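PDB 3DZM: hypothetical conserved protein, which is of unknown function but is a major outer membrane protein that folds as a beta-barrel and binds a calcium ion. Local coordinates for residues L27-E32 with V42-G47; S51-D56 with N110-G115; L157-Y162 with P200-K205; Q164-R169 with S182-D187. All blocks are in the same frame, centred on the assembly; numbering follows the deposited sequence.

Contact 1 (L27-E32 with V42-G47); sequences LAVVAE and VRLGVG
The beta hairpin made by strands 23-32 and 40-50 is zipped here from Leu-27 opposite Val-46 to Ala-31 opposite Val-42, the two short strands running 175° apart, almost exactly antiparallel. Three hydrogen-bonded pairs supply six backbone bonds. Val-46 N reaches Leu-27 O at 2.7 Å, Val-29 N reaches Leu-44 O at 2.8 Å, and Ala-31 N reaches Val-42 O at 2.8 Å; each is returned by the partner residue. Between them lie the non-hydrogen-bonded pairs Ala-28 with Gly-45 and Val-30 with Arg-43, where Arg-43 CA also leans on Val-29 O (3.4 Å) in a CA-H...O contact. As in other outer membrane barrels, the side chains alternate between two faces. Leu-27, Val-29, Ala-31, Val-42, Leu-44 and Val-46 form an apolar outer face, on which Val-29 and Leu-44 stand side by side, Val-29 CG1 4.0 Å from Leu-44 CB. On the other face, toward the barrel interior, Arg-43 holds CG anti to the backbone N (chi1 177°), which lays its aliphatic stem beside the neighbouring strand: Arg-43 CG is 3.7 Å from Ala-28 CB and 4.1 Å from Val-30 CG2. Past a bend at chi3 the guanidinium enters the interior, in salt bridges with Asp-87, Asp-156 and Glu-14 and a cation-pi contact with Tyr-104.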
# COMPACT_ATOMS: atom_id res chain seq x y z
N LEU A 27 8.87 6.89 -0.46
CA LEU A 27 9.62 8.06 -0.91
C LEU A 27 8.63 9.11 -1.40
O LEU A 27 7.64 8.80 -2.07
CB LEU A 27 10.53 7.66 -2.06
CG LEU A 27 11.88 7.19 -1.56
CD1 LEU A 27 12.48 6.17 -2.50
CD2 LEU A 27 12.76 8.40 -1.42
N ALA A 28 8.88 10.36 -1.04
CA ALA A 28 7.96 11.42 -1.42
C ALA A 28 8.70 12.72 -1.65
O ALA A 28 9.83 12.90 -1.17
CB ALA A 28 6.83 11.61 -0.36
N VAL A 29 8.07 13.59 -2.43
CA VAL A 29 8.50 14.97 -2.55
C VAL A 29 7.39 15.81 -1.94
O VAL A 29 6.21 15.55 -2.17
CB VAL A 29 8.82 15.38 -4.02
CG1 VAL A 29 7.64 15.09 -4.98
CG2 VAL A 29 9.22 16.85 -4.11
N VAL A 30 7.77 16.76 -1.11
CA VAL A 30 6.85 17.70 -0.46
C VAL A 30 7.14 19.12 -0.91
O VAL A 30 8.29 19.50 -1.04
CB VAL A 30 7.07 17.75 1.04
CG1 VAL A 30 5.94 18.52 1.70
CG2 VAL A 30 7.23 16.35 1.60
N ALA A 31 6.11 19.91 -1.09
CA ALA A 31 6.28 21.31 -1.40
C ALA A 31 5.45 22.07 -0.40
O ALA A 31 4.29 21.78 -0.22
CB ALA A 31 5.82 21.57 -2.80
N GLU A 32 6.05 23.05 0.26
CA GLU A 32 5.36 23.77 1.31
C GLU A 32 5.81 25.22 1.29
O GLU A 32 6.79 25.53 0.62
CB GLU A 32 5.62 23.11 2.67
CG GLU A 32 7.07 23.02 3.05
CD GLU A 32 7.39 21.82 3.93
OE1 GLU A 32 6.66 21.58 4.92
OE2 GLU A 32 8.40 21.13 3.62
N VAL A 42 1.80 20.25 -0.28
CA VAL A 42 1.44 19.14 -1.17
C VAL A 42 2.53 18.09 -1.08
O VAL A 42 3.71 18.43 -1.02
CB VAL A 42 1.26 19.65 -2.58
CG1 VAL A 42 1.17 18.52 -3.54
CG2 VAL A 42 -0.02 20.46 -2.64
N ARG A 43 2.14 16.82 -0.97
CA ARG A 43 3.09 15.72 -0.94
C ARG A 43 2.72 14.69 -2.02
O ARG A 43 1.56 14.26 -2.06
CB ARG A 43 3.16 15.07 0.45
CG ARG A 43 4.09 13.88 0.50
CD ARG A 43 4.30 13.30 1.86
NE ARG A 43 3.03 12.94 2.45
CZ ARG A 43 2.92 12.30 3.60
NH1 ARG A 43 4.01 11.97 4.25
NH2 ARG A 43 1.71 12.02 4.10
N LEU A 44 3.67 14.34 -2.90
CA LEU A 44 3.50 13.18 -3.80
C LEU A 44 4.44 12.11 -3.33
O LEU A 44 5.61 12.39 -3.10
CB LEU A 44 3.95 13.47 -5.22
CG LEU A 44 3.10 14.16 -6.25
CD1 LEU A 44 2.58 15.42 -5.66
CD2 LEU A 44 4.01 14.47 -7.39
N GLY A 45 3.97 10.87 -3.24
CA GLY A 45 4.78 9.83 -2.65
C GLY A 45 4.52 8.49 -3.26
O GLY A 45 3.44 8.25 -3.79
N VAL A 46 5.52 7.61 -3.19
CA VAL A 46 5.31 6.24 -3.63
C VAL A 46 5.68 5.30 -2.51
O VAL A 46 6.67 5.55 -1.81
CB VAL A 46 6.05 5.93 -4.95
CG1 VAL A 46 7.50 6.22 -4.84
CG2 VAL A 46 5.81 4.52 -5.34
N GLY A 47 4.85 4.29 -2.29
CA GLY A 47 5.11 3.30 -1.26
C GLY A 47 5.25 1.89 -1.81
O GLY A 47 4.52 1.49 -2.74

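Contact 2 (S51-D56 with N110-G115); sequences SDALDD and NFFSGG. With CA (calcium ion), chain D; C8E ((hydroxyethyloxy)tri(ethyloxy)octane), chain E.
Ala-53, in the loop after strand 40-50, lies against Gly-114 of segment 110-115, on strand 100-117, with 5.2 Å between their CA atoms, the touching parts of the two segments running 50° apart. The Ala-53 methyl and the Phe-112 ring carry most of the contact. Ala-53 CB rests on the bare glycine backbone, 3.6 Å from Gly-115 N. Leu-54 extends the same apolar patch, its CD2 hanging over Gly-115 CA. On the other flank a chi1 of 165° swings the Phe-112 ring away from its own N and toward the loop, where Phe-112 CZ meets Ala-53 CB at 4.1 Å. The ring presents its edge: Ser-51 OG lies in the ring plane, 3.9 Å from Phe-112 CE1. That hydroxyl also shares a 2.7 Å hydrogen bond, Ser-51 OG to O21, with the terminal hydroxyl of a detergent molecule, which Asn-81 and Trp-202 bind as well. Facing away from the strand, the loop wraps a calcium ion, held by Asp-52 OD1 at 2.9 Å, by the carbonyl Leu-54 O at 2.7 Å and by Asp-56 OD1 at 2.9 Å; Glu-77 of strand 76-90 completes the protein ligands. The loop thus has two chemistries, apolar contacts against the barrel strand and oxygen ligands around the metal. Because Glu-77 shares the ion with the loop, the calcium links loop and wall; its charge, with Lys-70 beside Asp-56, probably offsets the repulsion among the acidic ligands.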
# COMPACT_ATOMS: atom_id res chain seq x y z
N SER A 51 2.71 -7.64 1.53
CA SER A 51 1.33 -7.82 1.85
C SER A 51 1.04 -9.28 1.76
O SER A 51 1.77 -10.02 1.15
CB SER A 51 0.43 -7.01 0.90
OG SER A 51 -0.86 -7.60 0.81
N ASP A 52 -0.06 -9.68 2.36
CA ASP A 52 -0.50 -11.05 2.33
C ASP A 52 -1.49 -11.18 1.16
O ASP A 52 -2.32 -10.31 0.95
CB ASP A 52 -1.11 -11.35 3.71
CG ASP A 52 -2.12 -12.44 3.68
OD1 ASP A 52 -2.22 -13.13 2.65
OD2 ASP A 52 -2.81 -12.61 4.70
N ALA A 53 -1.38 -12.23 0.35
CA ALA A 53 -2.25 -12.31 -0.82
C ALA A 53 -3.56 -13.13 -0.67
O ALA A 53 -4.61 -12.67 -1.09
CB ALA A 53 -1.46 -12.74 -2.08
N LEU A 54 -3.49 -14.32 -0.07
CA LEU A 54 -4.70 -15.11 0.21
C LEU A 54 -4.88 -15.38 1.70
O LEU A 54 -3.93 -15.77 2.40
CB LEU A 54 -4.72 -16.45 -0.55
CG LEU A 54 -4.56 -16.61 -2.07
CD1 LEU A 54 -5.34 -15.57 -2.86
CD2 LEU A 54 -3.09 -16.60 -2.45
N ASP A 55 -6.11 -15.17 2.18
CA ASP A 55 -6.53 -15.44 3.55
C ASP A 55 -6.26 -16.90 3.98
O ASP A 55 -6.87 -17.84 3.46
CB ASP A 55 -8.03 -15.13 3.61
CG ASP A 55 -8.57 -15.04 5.02
OD1 ASP A 55 -7.81 -15.30 5.98
OD2 ASP A 55 -9.77 -14.70 5.14
N ASP A 56 -5.34 -17.10 4.92
CA ASP A 56 -5.00 -18.48 5.32
C ASP A 56 -6.19 -19.21 5.88
O ASP A 56 -6.29 -20.41 5.76
CB ASP A 56 -3.82 -18.56 6.29
CG ASP A 56 -2.46 -18.38 5.60
OD1 ASP A 56 -2.41 -18.41 4.36
OD2 ASP A 56 -1.44 -18.19 6.29
N ASN A 110 -3.34 2.33 -5.94
CA ASN A 110 -2.59 1.15 -5.53
C ASN A 110 -2.47 0.05 -6.57
O ASN A 110 -3.44 -0.32 -7.25
CB ASN A 110 -3.24 0.56 -4.30
CG ASN A 110 -2.32 -0.39 -3.57
OD1 ASN A 110 -1.36 0.02 -2.94
ND2 ASN A 110 -2.64 -1.66 -3.62
N PHE A 111 -1.27 -0.50 -6.65
CA PHE A 111 -1.04 -1.71 -7.45
C PHE A 111 -0.79 -2.89 -6.53
O PHE A 111 0.27 -3.03 -5.96
CB PHE A 111 0.06 -1.46 -8.50
CG PHE A 111 -0.24 -0.29 -9.35
CD1 PHE A 111 -0.96 -0.44 -10.52
CD2 PHE A 111 0.04 1.00 -8.88
CE1 PHE A 111 -1.31 0.68 -11.28
CE2 PHE A 111 -0.32 2.12 -9.62
CZ PHE A 111 -0.99 1.97 -10.82
N PHE A 112 -1.83 -3.70 -6.35
CA PHE A 112 -1.73 -4.93 -5.58
C PHE A 112 -1.40 -6.14 -6.44
O PHE A 112 -1.89 -6.27 -7.55
CB PHE A 112 -3.05 -5.22 -4.84
CG PHE A 112 -3.14 -6.64 -4.32
CD1 PHE A 112 -2.56 -6.99 -3.12
CD2 PHE A 112 -3.77 -7.63 -5.06
CE1 PHE A 112 -2.63 -8.27 -2.65
CE2 PHE A 112 -3.85 -8.94 -4.59
CZ PHE A 112 -3.27 -9.26 -3.38
N SER A 113 -0.59 -7.02 -5.90
CA SER A 113 -0.30 -8.30 -6.54
C SER A 113 0.32 -9.35 -5.62
O SER A 113 1.16 -9.05 -4.79
CB SER A 113 0.58 -8.11 -7.77
OG SER A 113 1.86 -7.64 -7.41
N GLY A 114 -0.10 -10.59 -5.77
CA GLY A 114 0.59 -11.69 -5.12
C GLY A 114 0.09 -13.01 -5.64
O GLY A 114 -0.53 -13.09 -6.69
N GLY A 115 0.34 -14.06 -4.87
CA GLY A 115 -0.07 -15.40 -5.22
C GLY A 115 0.91 -16.38 -4.61
O GLY A 115 1.52 -16.07 -3.58
CA CA D . -1.65 -15.70 3.85
C1 C8E E . -8.53 0.96 12.30
C2 C8E E . -9.24 1.00 10.95
C3 C8E E . -9.71 -0.38 10.45
C4 C8E E . -11.25 -0.48 10.42
C5 C8E E . -11.79 -1.54 9.44
C6 C8E E . -12.27 -2.85 10.07
C7 C8E E . -11.39 -4.05 9.71
C8 C8E E . -10.38 -3.67 8.61
O9 C8E E . -10.01 -4.73 7.74
C10 C8E E . -10.51 -4.53 6.42
C11 C8E E . -9.70 -5.26 5.36
O12 C8E E . -8.72 -4.40 4.79
C13 C8E E . -7.67 -5.11 4.16
C14 C8E E . -6.35 -4.34 4.18
O15 C8E E . -5.34 -5.14 4.76
C16 C8E E . -4.15 -4.43 5.04
C17 C8E E . -3.39 -4.14 3.74
O18 C8E E . -2.45 -5.16 3.44
C19 C8E E . -3.05 -6.28 2.83
C20 C8E E . -3.72 -5.80 1.55
O21 C8E E . -2.81 -5.81 0.48

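Contact 3 (L157-Y162 with P200-K205); sequences LGVDYY and PEWVLK. With C8E ((hydroxyethyloxy)tri(ethyloxy)octane), chain F; C8E ((hydroxyethyloxy)tri(ethyloxy)octane), chain E.
Backbone bonds pair residues 158-160 with 203-205 in antiparallel fashion: Gly-158 and Lys-205 exchange two, Asp-160 and Val-203 two more, and Tyr-162 N meets Glu-201 O at 2.8 Å. Aromatic contacts dominate the face of Val-159, Tyr-161, Trp-202 and Leu-204. Tyr-161 turns its edge to Trp-202, Tyr-161 CD1 standing 3.5 Å from Trp-202 CE2 over the indole face, with the planes at 53°. A chi1 of 177° points the phenol away from its own N and lays it alongside Glu-201, Tyr-161 CE1 being 3.5 Å from Glu-201 CG. Val-159 CG1 touches the indole edge at Trp-202 CE3 (3.8 Å). This is the outer surface of the barrel, where strand 202-213 joins strand 151-172, and detergent chains lie over one face of Tyr-161 and over the far face of Trp-202. Replacing Trp-202 with an alanine would probably leave the Tyr-161 edge without its aromatic partner and the detergent without the indole face it lies on. Inside the barrel the apolar contacts are Tyr-162 CD2 against Pro-200 CB (3.6 Å) and Tyr-162 CE2 against Val-203 CG2 (4.0 Å). Polar links there run through water: one molecule donates to Asp-160 OD2 and accepts from Lys-205 NZ. Asp-160 is also salt-bridged to Arg-108, Lys-205 NZ is hydrogen-bonded to Tyr-104, and the Tyr-162 hydroxyl to that of Tyr-20.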
# COMPACT_ATOMS: atom_id res chain seq x y z
N LEU A 157 0.85 9.12 10.59
CA LEU A 157 -0.24 8.18 10.81
C LEU A 157 -1.47 8.52 9.97
O LEU A 157 -1.98 9.64 10.04
CB LEU A 157 -0.65 8.16 12.27
CG LEU A 157 -1.63 7.08 12.75
CD1 LEU A 157 -1.47 6.91 14.23
CD2 LEU A 157 -3.06 7.42 12.41
N GLY A 158 -1.95 7.56 9.18
CA GLY A 158 -3.15 7.76 8.41
C GLY A 158 -3.94 6.51 8.13
O GLY A 158 -3.51 5.42 8.48
N VAL A 159 -5.11 6.67 7.54
CA VAL A 159 -5.98 5.53 7.18
C VAL A 159 -6.45 5.78 5.77
O VAL A 159 -6.74 6.94 5.40
CB VAL A 159 -7.18 5.37 8.15
CG1 VAL A 159 -8.19 4.39 7.60
CG2 VAL A 159 -6.70 4.97 9.63
N ASP A 160 -6.45 4.74 4.94
CA ASP A 160 -6.85 4.87 3.53
C ASP A 160 -7.95 3.87 3.31
O ASP A 160 -7.93 2.78 3.90
CB ASP A 160 -5.72 4.53 2.56
CG ASP A 160 -4.61 5.56 2.55
OD1 ASP A 160 -4.89 6.65 3.05
OD2 ASP A 160 -3.47 5.28 2.05
N TYR A 161 -8.89 4.22 2.46
CA TYR A 161 -9.88 3.26 2.02
C TYR A 161 -9.76 3.03 0.51
O TYR A 161 -9.67 3.98 -0.25
CB TYR A 161 -11.29 3.72 2.35
CG TYR A 161 -12.31 2.75 1.82
CD1 TYR A 161 -12.51 1.52 2.45
CD2 TYR A 161 -13.04 3.02 0.66
CE1 TYR A 161 -13.40 0.62 1.98
CE2 TYR A 161 -13.96 2.10 0.17
CZ TYR A 161 -14.13 0.91 0.84
OH TYR A 161 -15.04 -0.02 0.39
N TYR A 162 -9.80 1.76 0.08
CA TYR A 162 -9.80 1.42 -1.35
C TYR A 162 -11.09 0.78 -1.85
O TYR A 162 -11.64 -0.14 -1.24
CB TYR A 162 -8.62 0.52 -1.69
CG TYR A 162 -7.28 1.22 -1.60
CD1 TYR A 162 -6.79 1.95 -2.68
CD2 TYR A 162 -6.52 1.19 -0.43
CE1 TYR A 162 -5.58 2.59 -2.61
CE2 TYR A 162 -5.30 1.84 -0.35
CZ TYR A 162 -4.84 2.54 -1.45
OH TYR A 162 -3.64 3.18 -1.42
N PRO A 200 -6.11 -4.61 -0.72
CA PRO A 200 -6.48 -3.56 0.22
C PRO A 200 -7.95 -3.25 0.27
O PRO A 200 -8.67 -3.32 -0.72
CB PRO A 200 -5.72 -2.34 -0.31
CG PRO A 200 -4.55 -2.89 -0.94
CD PRO A 200 -5.01 -4.18 -1.60
N GLU A 201 -8.40 -2.94 1.47
CA GLU A 201 -9.67 -2.28 1.66
C GLU A 201 -9.45 -1.10 2.64
O GLU A 201 -9.31 0.06 2.24
CB GLU A 201 -10.71 -3.27 2.11
CG GLU A 201 -12.05 -2.63 2.31
CD GLU A 201 -13.16 -3.65 2.56
OE1 GLU A 201 -12.84 -4.81 2.96
OE2 GLU A 201 -14.35 -3.27 2.33
N TRP A 202 -9.38 -1.40 3.93
CA TRP A 202 -8.96 -0.38 4.88
C TRP A 202 -7.49 -0.58 5.20
O TRP A 202 -7.04 -1.70 5.43
CB TRP A 202 -9.77 -0.47 6.17
CG TRP A 202 -11.21 -0.11 6.03
CD1 TRP A 202 -12.25 -0.97 5.87
CD2 TRP A 202 -11.76 1.21 6.05
NE1 TRP A 202 -13.43 -0.28 5.79
CE2 TRP A 202 -13.17 1.07 5.90
CE3 TRP A 202 -11.22 2.49 6.19
CZ2 TRP A 202 -14.05 2.17 5.87
CZ3 TRP A 202 -12.11 3.60 6.19
CH2 TRP A 202 -13.50 3.42 6.02
N VAL A 203 -6.72 0.50 5.19
CA VAL A 203 -5.31 0.37 5.46
C VAL A 203 -4.89 1.38 6.51
O VAL A 203 -5.05 2.58 6.31
CB VAL A 203 -4.44 0.54 4.15
CG1 VAL A 203 -2.95 0.19 4.41
CG2 VAL A 203 -4.98 -0.31 3.02
N LEU A 204 -4.36 0.88 7.63
CA LEU A 204 -3.63 1.72 8.59
C LEU A 204 -2.21 2.05 8.13
O LEU A 204 -1.44 1.17 7.78
CB LEU A 204 -3.54 1.01 9.92
CG LEU A 204 -3.07 1.84 11.09
CD1 LEU A 204 -4.05 2.95 11.39
CD2 LEU A 204 -2.90 0.95 12.30
N LYS A 205 -1.85 3.32 8.13
CA LYS A 205 -0.51 3.72 7.73
C LYS A 205 0.17 4.34 8.93
O LYS A 205 -0.35 5.30 9.53
CB LYS A 205 -0.54 4.74 6.58
CG LYS A 205 0.77 5.53 6.41
CD LYS A 205 0.50 6.99 6.03
CE LYS A 205 -0.43 7.11 4.83
NZ LYS A 205 -0.22 8.42 4.12
C1 C8E F . -12.25 7.57 3.48
C2 C8E F . -13.79 7.59 3.33
C3 C8E F . -14.42 6.73 2.21
C4 C8E F . -15.75 6.08 2.61
C5 C8E F . -15.83 4.54 2.47
C6 C8E F . -17.25 3.95 2.29
C7 C8E F . -17.29 2.62 1.53
C8 C8E F . -18.55 2.38 0.68
O9 C8E F . -18.28 1.77 -0.59
C10 C8E F . -17.65 0.50 -0.52
C11 C8E F . -17.21 -0.10 -1.88
O12 C8E F . -16.04 -0.93 -1.79
C13 C8E F . -16.26 -2.34 -1.88
C14 C8E F . -15.42 -3.16 -0.89
O15 C8E F . -14.47 -3.99 -1.56
C16 C8E F . -14.25 -5.30 -1.04
C17 C8E F . -13.03 -5.38 -0.10
O18 C8E F . -12.62 -6.70 0.23
C19 C8E F . -11.27 -6.95 -0.14
C20 C8E F . -10.73 -8.34 0.22
O21 C8E F . -10.40 -9.08 -0.95
C1 C8E E . -8.53 0.96 12.30
C2 C8E E . -9.24 1.00 10.95
C3 C8E E . -9.71 -0.38 10.45
C4 C8E E . -11.25 -0.48 10.42
C5 C8E E . -11.79 -1.54 9.44
C6 C8E E . -12.27 -2.85 10.07
C7 C8E E . -11.39 -4.05 9.71
C8 C8E E . -10.38 -3.67 8.61
O9 C8E E . -10.01 -4.73 7.74
C10 C8E E . -10.51 -4.53 6.42
C11 C8E E . -9.70 -5.26 5.36
O12 C8E E . -8.72 -4.40 4.79
C13 C8E E . -7.67 -5.11 4.16
C14 C8E E . -6.35 -4.34 4.18
O15 C8E E . -5.34 -5.14 4.76
C16 C8E E . -4.15 -4.43 5.04
C17 C8E E . -3.39 -4.14 3.74
O18 C8E E . -2.45 -5.16 3.44
C19 C8E E . -3.05 -6.28 2.83
C20 C8E E . -3.72 -5.80 1.55
O21 C8E E . -2.81 -5.81 0.48
O HOH W 1 -3.53 8.50 4.52
O HOH W 2 -1.19 6.94 1.59
O HOH W 3 -11.41 -2.97 -1.59

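Contact 4 (Q164-R169 with S182-D187); sequences QACFTR and SVCPGD. With C8E ((hydroxyethyloxy)tri(ethyloxy)octane), chain F.
Cys-166 and Cys-184 are joined by a disulfide, SG to SG 2.0 Å, with chi3 at 108°. In both residues SG stands anti to the carbonyl carbon (chi1 -73° in Cys-166, -71° in Cys-184), which brings the sulfurs together between the two arms of the hairpin. The bridge lies next to the last hydrogen-bonded pair of the hairpin: Phe-167 N donates to Val-183 O at 2.9 Å, almost straight, and Val-183 N answers to Phe-167 O at 3.1 Å with a more bent geometry. One residue further on, Thr-168 faces Ser-182 as a non-hydrogen-bonded pair, Thr-168 OG1 lying 4.1 Å from Ser-182 CB. On the other side of the disulfide the Pro-185 ring covers its flank, Pro-185 CD being 4.1 Å from Cys-166 SG, while the extended side chain of Gln-164 runs alongside the proline, the two side chains pointing opposite ways. Gln-164 also runs along a bound detergent, so with an alanine here Pro-185 would probably lose its cover on that side and the detergent chain its support. Behind Cys-184 the chain turns back, Asp-187 N bonding to Cys-184 O at 2.7 Å, with a weak bond from Cys-184 N to Asp-187 OD2 alongside. Outward from this hairpin of strands 151-172 and 178-183, helix 190-196 backs the contact through Tyr-190 on Gln-164 and Pro-185 and through Val-193 on Phe-167, whereas strand 127-148 adjoins Phe-167 through Ile-130 and Ser-132.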
# COMPACT_ATOMS: atom_id res chain seq x y z
N GLN A 164 -13.17 -1.62 -4.22
CA GLN A 164 -12.98 -2.86 -4.94
C GLN A 164 -12.97 -2.62 -6.45
O GLN A 164 -13.76 -1.85 -6.99
CB GLN A 164 -14.05 -3.90 -4.58
CG GLN A 164 -15.44 -3.41 -4.85
CD GLN A 164 -16.57 -4.38 -4.46
OE1 GLN A 164 -16.47 -5.12 -3.48
NE2 GLN A 164 -17.66 -4.35 -5.23
N ALA A 165 -12.05 -3.32 -7.10
CA ALA A 165 -11.82 -3.23 -8.51
C ALA A 165 -11.80 -4.63 -9.12
O ALA A 165 -12.05 -5.62 -8.45
CB ALA A 165 -10.51 -2.59 -8.72
N CYS A 166 -11.50 -4.72 -10.41
CA CYS A 166 -11.38 -6.01 -11.06
C CYS A 166 -10.14 -6.75 -10.55
O CYS A 166 -9.19 -6.12 -10.08
CB CYS A 166 -11.33 -5.84 -12.59
SG CYS A 166 -12.92 -5.40 -13.32
N PHE A 167 -10.15 -8.07 -10.64
CA PHE A 167 -8.98 -8.91 -10.39
C PHE A 167 -8.49 -9.58 -11.66
O PHE A 167 -9.29 -9.99 -12.47
CB PHE A 167 -9.32 -10.03 -9.43
CG PHE A 167 -9.55 -9.57 -8.05
CD1 PHE A 167 -8.49 -9.23 -7.24
CD2 PHE A 167 -10.83 -9.49 -7.56
CE1 PHE A 167 -8.71 -8.82 -5.95
CE2 PHE A 167 -11.05 -9.08 -6.27
CZ PHE A 167 -9.99 -8.76 -5.47
N THR A 168 -7.17 -9.72 -11.81
CA THR A 168 -6.61 -10.40 -12.97
C THR A 168 -5.73 -11.54 -12.51
O THR A 168 -4.77 -11.31 -11.82
CB THR A 168 -5.78 -9.43 -13.76
OG1 THR A 168 -6.62 -8.38 -14.23
CG2 THR A 168 -5.14 -10.10 -14.94
N ARG A 169 -6.08 -12.77 -12.89
CA ARG A 169 -5.29 -13.98 -12.55
C ARG A 169 -4.37 -14.42 -13.73
O ARG A 169 -4.75 -14.38 -14.89
CB ARG A 169 -6.22 -15.13 -12.06
CG ARG A 169 -5.62 -16.16 -11.03
CD ARG A 169 -6.64 -16.71 -9.92
NE ARG A 169 -6.00 -16.95 -8.60
CZ ARG A 169 -6.58 -17.32 -7.44
NH1 ARG A 169 -7.91 -17.53 -7.30
NH2 ARG A 169 -5.79 -17.47 -6.38
N SER A 182 -10.01 -12.72 -15.65
CA SER A 182 -10.32 -11.61 -14.75
C SER A 182 -11.76 -11.65 -14.32
O SER A 182 -12.62 -12.03 -15.09
CB SER A 182 -10.04 -10.27 -15.44
OG SER A 182 -10.72 -10.21 -16.67
N VAL A 183 -12.01 -11.28 -13.08
CA VAL A 183 -13.38 -11.16 -12.60
C VAL A 183 -13.61 -9.74 -12.21
O VAL A 183 -12.71 -9.09 -11.68
CB VAL A 183 -13.66 -11.97 -11.35
CG1 VAL A 183 -15.14 -12.34 -11.32
CG2 VAL A 183 -12.78 -13.20 -11.30
N CYS A 184 -14.81 -9.26 -12.46
CA CYS A 184 -15.15 -7.92 -12.06
C CYS A 184 -16.28 -7.91 -11.02
O CYS A 184 -16.96 -8.91 -10.81
CB CYS A 184 -15.52 -7.10 -13.29
SG CYS A 184 -14.09 -6.74 -14.31
N PRO A 185 -16.45 -6.78 -10.34
CA PRO A 185 -17.70 -6.61 -9.63
C PRO A 185 -18.65 -6.10 -10.69
O PRO A 185 -18.32 -5.09 -11.33
CB PRO A 185 -17.39 -5.48 -8.63
CG PRO A 185 -15.97 -5.03 -8.92
CD PRO A 185 -15.59 -5.59 -10.25
N GLY A 186 -19.76 -6.79 -10.94
CA GLY A 186 -20.09 -8.02 -10.26
C GLY A 186 -20.37 -9.16 -11.23
O GLY A 186 -21.51 -9.41 -11.61
N ASP A 187 -19.30 -9.83 -11.65
CA ASP A 187 -19.41 -11.07 -12.41
C ASP A 187 -19.68 -12.21 -11.45
O ASP A 187 -19.89 -12.00 -10.26
CB ASP A 187 -18.11 -11.35 -13.17
CG ASP A 187 -17.73 -10.23 -14.09
OD1 ASP A 187 -18.50 -9.24 -14.12
OD2 ASP A 187 -16.67 -10.33 -14.77
C1 C8E F . -12.25 7.57 3.48
C2 C8E F . -13.79 7.59 3.33
C3 C8E F . -14.42 6.73 2.21
C4 C8E F . -15.75 6.08 2.61
C5 C8E F . -15.83 4.54 2.47
C6 C8E F . -17.25 3.95 2.29
C7 C8E F . -17.29 2.62 1.53
C8 C8E F . -18.55 2.38 0.68
O9 C8E F . -18.28 1.77 -0.59
C10 C8E F . -17.65 0.50 -0.52
C11 C8E F . -17.21 -0.10 -1.88
O12 C8E F . -16.04 -0.93 -1.79
C13 C8E F . -16.26 -2.34 -1.88
C14 C8E F . -15.42 -3.16 -0.89
O15 C8E F . -14.47 -3.99 -1.56
C16 C8E F . -14.25 -5.30 -1.04
C17 C8E F . -13.03 -5.38 -0.10
O18 C8E F . -12.62 -6.70 0.23
C19 C8E F . -11.27 -6.95 -0.14
C20 C8E F . -10.73 -8.34 0.22
O21 C8E F . -10.40 -9.08 -0.95

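From the N terminus, contact 1 closes the short loop between strands 23-32 and 40-50. The second of these strands runs on into residues 51-56, where contact 2 opens; it closes on strand 100-117 after helix 66-73 and strand 76-90, tying the calcium loop to the barrel wall. Contact 3 opens later on strand 151-172 and closes on strand 202-213, and contact 4, the disulfide hairpin, is nested inside its loop. No contacts cross. In space contact 3 is central: its Tyr-162 and Pro-200 pack on Asn-110 and Phe-112 of contact 2, and Lys-205 lies near Arg-43 of contact 1 inside the barrel. Contacts 1 and 4 sit on opposite sides of the chain's centre, their centres about 30 Å apart.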